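Local coordinates for protein D-alanyl transferase DltD (PDB 6PFX) that probably transfers D-alanine onto lipoteichoic acid at the cell membrane during cell wall biogenesis in a Gram-positive bacterium, at residues I12-L24 with E61-P75. Numbering follows the deposited sequence.
Sequences IRRASSSMSVNVL and EKYQRNYRPFLLGAP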
loop_
_atom_site.group_PDB
_atom_site.type_symbol
_atom_site.label_atom_id
_atom_site.label_comp_id
_atom_site.label_asym_id
_atom_site.label_seq_id
_atom_site.Cartn_x
_atom_site.Cartn_y
_atom_site.Cartn_z
ATOM N N ILE A 12 5.175 -19.262 -7.972
ATOM C CA ILE A 12 5.470 -17.854 -7.743
ATOM C C ILE A 12 4.465 -16.980 -8.483
ATOM O O ILE A 12 3.962 -15.990 -7.940
ATOM C CB ILE A 12 6.923 -17.534 -8.139
ATOM C CG1 ILE A 12 7.903 -18.407 -7.343
ATOM C CG2 ILE A 12 7.199 -16.054 -7.916
ATOM C CD1 ILE A 12 7.814 -18.227 -5.842
ATOM N N ARG A 13 4.157 -17.336 -9.734
ATOM C CA ARG A 13 3.182 -16.575 -10.510
ATOM C C ARG A 13 1.832 -16.553 -9.809
ATOM O O ARG A 13 1.198 -15.497 -9.686
ATOM C CB ARG A 13 3.064 -17.190 -11.904
ATOM C CG ARG A 13 2.112 -16.488 -12.842
ATOM C CD ARG A 13 2.317 -16.989 -14.273
ATOM N NE ARG A 13 1.289 -16.495 -15.187
ATOM C CZ ARG A 13 0.272 -17.220 -15.652
ATOM N NH1 ARG A 13 0.126 -18.493 -15.303
ATOM N NH2 ARG A 13 -0.604 -16.666 -16.480
ATOM N N ARG A 14 1.376 -17.712 -9.331
ATOM C CA ARG A 14 0.142 -17.749 -8.559
ATOM C C ARG A 14 0.245 -16.852 -7.329
ATOM O O ARG A 14 -0.673 -16.078 -7.030
ATOM C CB ARG A 14 -0.177 -19.191 -8.157
ATOM C CG ARG A 14 -0.645 -20.069 -9.311
ATOM C CD ARG A 14 -0.428 -21.550 -9.008
ATOM N NE ARG A 14 -1.057 -21.958 -7.755
ATOM C CZ ARG A 14 -0.637 -22.969 -6.996
ATOM N NH1 ARG A 14 0.426 -23.682 -7.350
ATOM N NH2 ARG A 14 -1.281 -23.261 -5.874
ATOM N N ALA A 15 1.367 -16.939 -6.609
ATOM C CA ALA A 15 1.553 -16.135 -5.408
ATOM C C ALA A 15 1.502 -14.643 -5.712
ATOM O O ALA A 15 1.007 -13.853 -4.892
ATOM C CB ALA A 15 2.897 -16.473 -4.757
ATOM N N SER A 16 2.025 -14.237 -6.880
ATOM C CA SER A 16 2.170 -12.823 -7.211
ATOM C C SER A 16 0.832 -12.098 -7.270
ATOM O O SER A 16 0.808 -10.869 -7.170
ATOM C CB SER A 16 2.915 -12.638 -8.544
ATOM O OG SER A 16 2.127 -13.011 -9.662
ATOM N N SER A 17 -0.274 -12.825 -7.417
ATOM C CA SER A 17 -1.595 -12.218 -7.465
ATOM C C SER A 17 -2.517 -12.718 -6.366
ATOM O O SER A 17 -3.686 -12.318 -6.332
ATOM C CB SER A 17 -2.243 -12.469 -8.832
ATOM O OG SER A 17 -2.425 -13.857 -9.062
ATOM N N SER A 18 -2.020 -13.547 -5.445
ATOM C CA SER A 18 -2.889 -14.165 -4.453
ATOM C C SER A 18 -3.274 -13.216 -3.324
ATOM O O SER A 18 -4.363 -13.355 -2.753
ATOM C CB SER A 18 -2.185 -15.368 -3.823
ATOM O OG SER A 18 -1.058 -14.946 -3.065
ATOM N N MET A 19 -2.393 -12.278 -2.968
ATOM C CA MET A 19 -2.566 -11.465 -1.760
ATOM C C MET A 19 -2.758 -12.352 -0.527
ATOM O O MET A 19 -3.360 -11.950 0.468
ATOM C CB MET A 19 -3.685 -10.433 -1.948
ATOM C CG MET A 19 -3.363 -9.398 -3.037
ATOM S SD MET A 19 -4.730 -8.396 -3.641
ATOM C CE MET A 19 -5.397 -7.731 -2.116
ATOM N N SER A 20 -2.214 -13.566 -0.577
ATOM C CA SER A 20 -2.352 -14.500 0.532
ATOM C C SER A 20 -1.651 -13.961 1.771
ATOM O O SER A 20 -0.488 -13.557 1.715
ATOM C CB SER A 20 -1.736 -15.844 0.142
ATOM O OG SER A 20 -1.173 -16.495 1.269
ATOM N N VAL A 21 -2.360 -13.970 2.902
ATOM C CA VAL A 21 -1.779 -13.471 4.144
ATOM C C VAL A 21 -0.492 -14.209 4.496
ATOM O O VAL A 21 0.448 -13.606 5.029
ATOM C CB VAL A 21 -2.828 -13.524 5.273
ATOM C CG1 VAL A 21 -2.213 -13.095 6.575
ATOM C CG2 VAL A 21 -4.008 -12.640 4.927
ATOM N N ASN A 22 -0.409 -15.507 4.179
ATOM C CA ASN A 22 0.805 -16.264 4.466
ATOM C C ASN A 22 1.977 -15.821 3.595
ATOM O O ASN A 22 3.133 -15.919 4.022
ATOM C CB ASN A 22 0.565 -17.760 4.260
ATOM C CG ASN A 22 -0.287 -18.373 5.349
ATOM O OD1 ASN A 22 -0.220 -17.970 6.510
ATOM N ND2 ASN A 22 -1.101 -19.355 4.978
ATOM N N VAL A 23 1.708 -15.352 2.373
ATOM C CA VAL A 23 2.766 -14.802 1.528
ATOM C C VAL A 23 3.196 -13.437 2.049
ATOM O O VAL A 23 4.392 -13.154 2.195
ATOM C CB VAL A 23 2.285 -14.721 0.067
ATOM C CG1 VAL A 23 3.251 -13.904 -0.782
ATOM C CG2 VAL A 23 2.120 -16.113 -0.520
ATOM N N LEU A 24 2.220 -12.585 2.373
ATOM C CA LEU A 24 2.521 -11.228 2.815
ATOM C C LEU A 24 3.253 -11.210 4.155
ATOM O O LEU A 24 4.077 -10.319 4.391
ATOM C CB LEU A 24 1.233 -10.407 2.897
ATOM C CG LEU A 24 0.384 -10.284 1.631
ATOM C CD1 LEU A 24 -0.683 -9.215 1.849
ATOM C CD2 LEU A 24 1.205 -9.980 0.399
ATOM N N GLU A 61 -0.140 -8.457 -18.616
ATOM C CA GLU A 61 -0.201 -9.756 -19.277
ATOM C C GLU A 61 -0.695 -9.626 -20.715
ATOM O O GLU A 61 -0.078 -10.169 -21.638
ATOM C CB GLU A 61 -1.104 -10.690 -18.472
ATOM C CG GLU A 61 -1.439 -12.001 -19.165
ATOM C CD GLU A 61 -2.198 -12.961 -18.262
ATOM O OE1 GLU A 61 -1.687 -13.279 -17.165
ATOM O OE2 GLU A 61 -3.309 -13.386 -18.645
ATOM N N LYS A 62 -1.790 -8.891 -20.929
ATOM C CA LYS A 62 -2.369 -8.790 -22.266
ATOM C C LYS A 62 -1.383 -8.190 -23.259
ATOM O O LYS A 62 -1.287 -8.636 -24.409
ATOM C CB LYS A 62 -3.619 -7.910 -22.205
ATOM C CG LYS A 62 -4.304 -7.668 -23.551
ATOM C CD LYS A 62 -4.658 -8.971 -24.245
ATOM C CE LYS A 62 -5.498 -8.702 -25.493
ATOM N NZ LYS A 62 -5.899 -9.981 -26.168
ATOM N N TYR A 63 -0.684 -7.143 -22.857
ATOM C CA TYR A 63 0.211 -6.407 -23.740
ATOM C C TYR A 63 1.649 -6.877 -23.600
ATOM O O TYR A 63 2.564 -6.210 -24.090
ATOM C CB TYR A 63 -0.012 -4.910 -23.538
ATOM C CG TYR A 63 -1.460 -4.585 -23.856
ATOM C CD1 TYR A 63 -1.957 -4.788 -25.136
ATOM C CD2 TYR A 63 -2.342 -4.145 -22.878
ATOM C CE1 TYR A 63 -3.275 -4.541 -25.438
ATOM C CE2 TYR A 63 -3.669 -3.881 -23.181
ATOM C CZ TYR A 63 -4.126 -4.090 -24.465
ATOM O OH TYR A 63 -5.445 -3.845 -24.787
ATOM N N GLN A 64 1.851 -8.033 -22.971
ATOM C CA GLN A 64 3.123 -8.746 -22.985
ATOM C C GLN A 64 4.272 -7.872 -22.509
ATOM O O GLN A 64 5.359 -7.847 -23.092
ATOM C CB GLN A 64 3.392 -9.325 -24.369
ATOM C CG GLN A 64 2.367 -10.347 -24.769
ATOM C CD GLN A 64 2.739 -11.052 -26.046
ATOM O OE1 GLN A 64 2.964 -12.260 -26.054
ATOM N NE2 GLN A 64 2.815 -10.300 -27.135
ATOM N N ARG A 65 4.030 -7.167 -21.411
ATOM C CA ARG A 65 5.032 -6.262 -20.888
ATOM C C ARG A 65 6.137 -7.044 -20.184
ATOM O O ARG A 65 5.991 -8.218 -19.836
ATOM C CB ARG A 65 4.377 -5.249 -19.956
ATOM C CG ARG A 65 3.259 -4.474 -20.617
ATOM C CD ARG A 65 2.778 -3.345 -19.715
ATOM N NE ARG A 65 1.729 -2.597 -20.392
ATOM C CZ ARG A 65 0.955 -1.692 -19.814
ATOM N NH1 ARG A 65 1.118 -1.407 -18.540
ATOM N NH2 ARG A 65 0.013 -1.092 -20.526
ATOM N N ASN A 66 7.237 -6.350 -19.925
ATOM C CA ASN A 66 8.443 -6.958 -19.386
ATOM C C ASN A 66 8.441 -7.061 -17.858
ATOM O O ASN A 66 9.506 -7.254 -17.257
ATOM C CB ASN A 66 9.660 -6.157 -19.854
ATOM C CG ASN A 66 10.953 -6.933 -19.738
ATOM O OD1 ASN A 66 10.977 -8.150 -19.919
ATOM N ND2 ASN A 66 12.039 -6.230 -19.429
ATOM N N TYR A 67 7.282 -6.920 -17.223
ATOM C CA TYR A 67 7.161 -7.074 -15.783
ATOM C C TYR A 67 5.836 -7.754 -15.470
ATOM O O TYR A 67 4.903 -7.761 -16.284
ATOM C CB TYR A 67 7.214 -5.718 -15.040
ATOM C CG TYR A 67 6.043 -4.833 -15.378
ATOM C CD1 TYR A 67 6.071 -4.017 -16.494
ATOM C CD2 TYR A 67 4.898 -4.834 -14.592
ATOM C CE1 TYR A 67 4.999 -3.223 -16.824
ATOM C CE2 TYR A 67 3.824 -4.051 -14.918
ATOM C CZ TYR A 67 3.877 -3.252 -16.043
ATOM O OH TYR A 67 2.817 -2.443 -16.399
ATOM N N ARG A 68 5.760 -8.293 -14.251
ATOM C CA ARG A 68 4.522 -8.751 -13.633
ATOM C C ARG A 68 4.387 -8.136 -12.254
ATOM O O ARG A 68 5.319 -8.226 -11.429
ATOM C CB ARG A 68 4.563 -10.284 -13.548
ATOM C CG ARG A 68 3.333 -10.909 -12.939
ATOM C CD ARG A 68 3.332 -12.444 -13.028
ATOM N NE ARG A 68 3.200 -12.954 -14.394
ATOM C CZ ARG A 68 4.210 -13.400 -15.138
ATOM N NH1 ARG A 68 5.448 -13.405 -14.665
ATOM N NH2 ARG A 68 3.978 -13.846 -16.364
ATOM N N PRO A 69 3.267 -7.489 -11.938
ATOM C CA PRO A 69 3.092 -6.992 -10.569
ATOM C C PRO A 69 3.116 -8.144 -9.574
ATOM O O PRO A 69 2.605 -9.233 -9.839
ATOM C CB PRO A 69 1.726 -6.293 -10.601
ATOM C CG PRO A 69 1.455 -6.047 -12.060
ATOM C CD PRO A 69 2.122 -7.156 -12.809
ATOM N N PHE A 70 3.729 -7.901 -8.423
ATOM C CA PHE A 70 3.616 -8.789 -7.272
ATOM C C PHE A 70 2.808 -8.003 -6.240
ATOM O O PHE A 70 3.270 -6.975 -5.733
ATOM C CB PHE A 70 4.979 -9.213 -6.738
ATOM C CG PHE A 70 4.905 -10.423 -5.872
ATOM C CD1 PHE A 70 4.330 -10.342 -4.618
ATOM C CD2 PHE A 70 5.372 -11.647 -6.318
ATOM C CE1 PHE A 70 4.237 -11.468 -3.804
ATOM C CE2 PHE A 70 5.265 -12.777 -5.526
ATOM C CZ PHE A 70 4.708 -12.685 -4.261
ATOM N N LEU A 71 1.578 -8.434 -5.982
ATOM C CA LEU A 71 0.657 -7.632 -5.185
ATOM C C LEU A 71 0.918 -7.850 -3.702
ATOM O O LEU A 71 0.777 -8.969 -3.192
ATOM C CB LEU A 71 -0.782 -7.994 -5.533
ATOM C CG LEU A 71 -1.126 -8.009 -7.020
ATOM C CD1 LEU A 71 -2.575 -8.386 -7.207
ATOM C CD2 LEU A 71 -0.845 -6.657 -7.664
ATOM N N LEU A 72 1.259 -6.775 -3.001
ATOM C CA LEU A 72 1.632 -6.863 -1.598
ATOM C C LEU A 72 0.705 -6.091 -0.672
ATOM O O LEU A 72 0.929 -6.081 0.545
ATOM C CB LEU A 72 3.089 -6.428 -1.406
ATOM C CG LEU A 72 4.138 -7.383 -1.995
ATOM C CD1 LEU A 72 5.519 -6.756 -1.925
ATOM C CD2 LEU A 72 4.120 -8.736 -1.283
ATOM N N GLY A 73 -0.320 -5.477 -1.183
ATOM C CA GLY A 73 -1.381 -4.997 -0.332
ATOM C C GLY A 73 -2.517 -6.008 -0.190
ATOM O O GLY A 73 -2.674 -6.904 -1.020
ATOM N N ALA A 74 -3.304 -5.833 0.870
ATOM C CA ALA A 74 -4.466 -6.668 1.155
ATOM C C ALA A 74 -5.401 -5.869 2.054
ATOM O O ALA A 74 -5.052 -4.771 2.502
ATOM C CB ALA A 74 -4.052 -7.991 1.822
ATOM N N PRO A 75 -6.610 -6.362 2.317
ATOM C CA PRO A 75 -7.538 -5.558 3.130
ATOM C C PRO A 75 -6.956 -5.283 4.508
ATOM O O PRO A 75 -6.647 -6.201 5.269
ATOM C CB PRO A 75 -8.804 -6.421 3.193
ATOM C CG PRO A 75 -8.748 -7.235 1.962
ATOM C CD PRO A 75 -7.275 -7.559 1.766
HETATM O O HOH W 1 0.116 -11.513 -3.726
#
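One face of the F70 ring rests on the backbone of S16, whose CA sits 3.6 Å from the centroid of the F70 ring in a CH-pi contact, while V23 CG1 meets the ring edge at CZ, 4.0 Å away. With CG anti to the backbone N (chi1 -162°), the phenyl group is brought against S16, and A15 CB also approaches CZ. Two guanidinium groups meet farther along: the R13 side chain, extended from CG to NE, passes over one face of the R68 guanidinium, and the two planes stand almost perpendicular, 84° apart. Near its own plane, the R13 edge faces E61 OE1 in a long salt bridge (NH2 to OE1 3.6 Å), which should temper the closeness of the two positive charges.

Strand 68-71 is one edge strand of the parallel sheet in this SGNH-hydrolase-like fold, paired through its backbone with strand 39-43. Helix 12-18 crosses close to it, and S16 O accepts an almost straight bond from L71 N (2.8 Å, 174°). A water ties the same junction together, donating to A15 O and L71 O and accepting from M19 N.

M19, the first residue to leave the helix, with positive phi, is bent at chi3 and brings CE to the residues following the strand, close to G73 O and 3.6 Å from A74 CA. G73 O is buried here without a polar partner. The two methyls of L24 divide between L72 and A74: its CD2 packs on L72 CD2 at 3.6 Å and its CD1 on A74 CB.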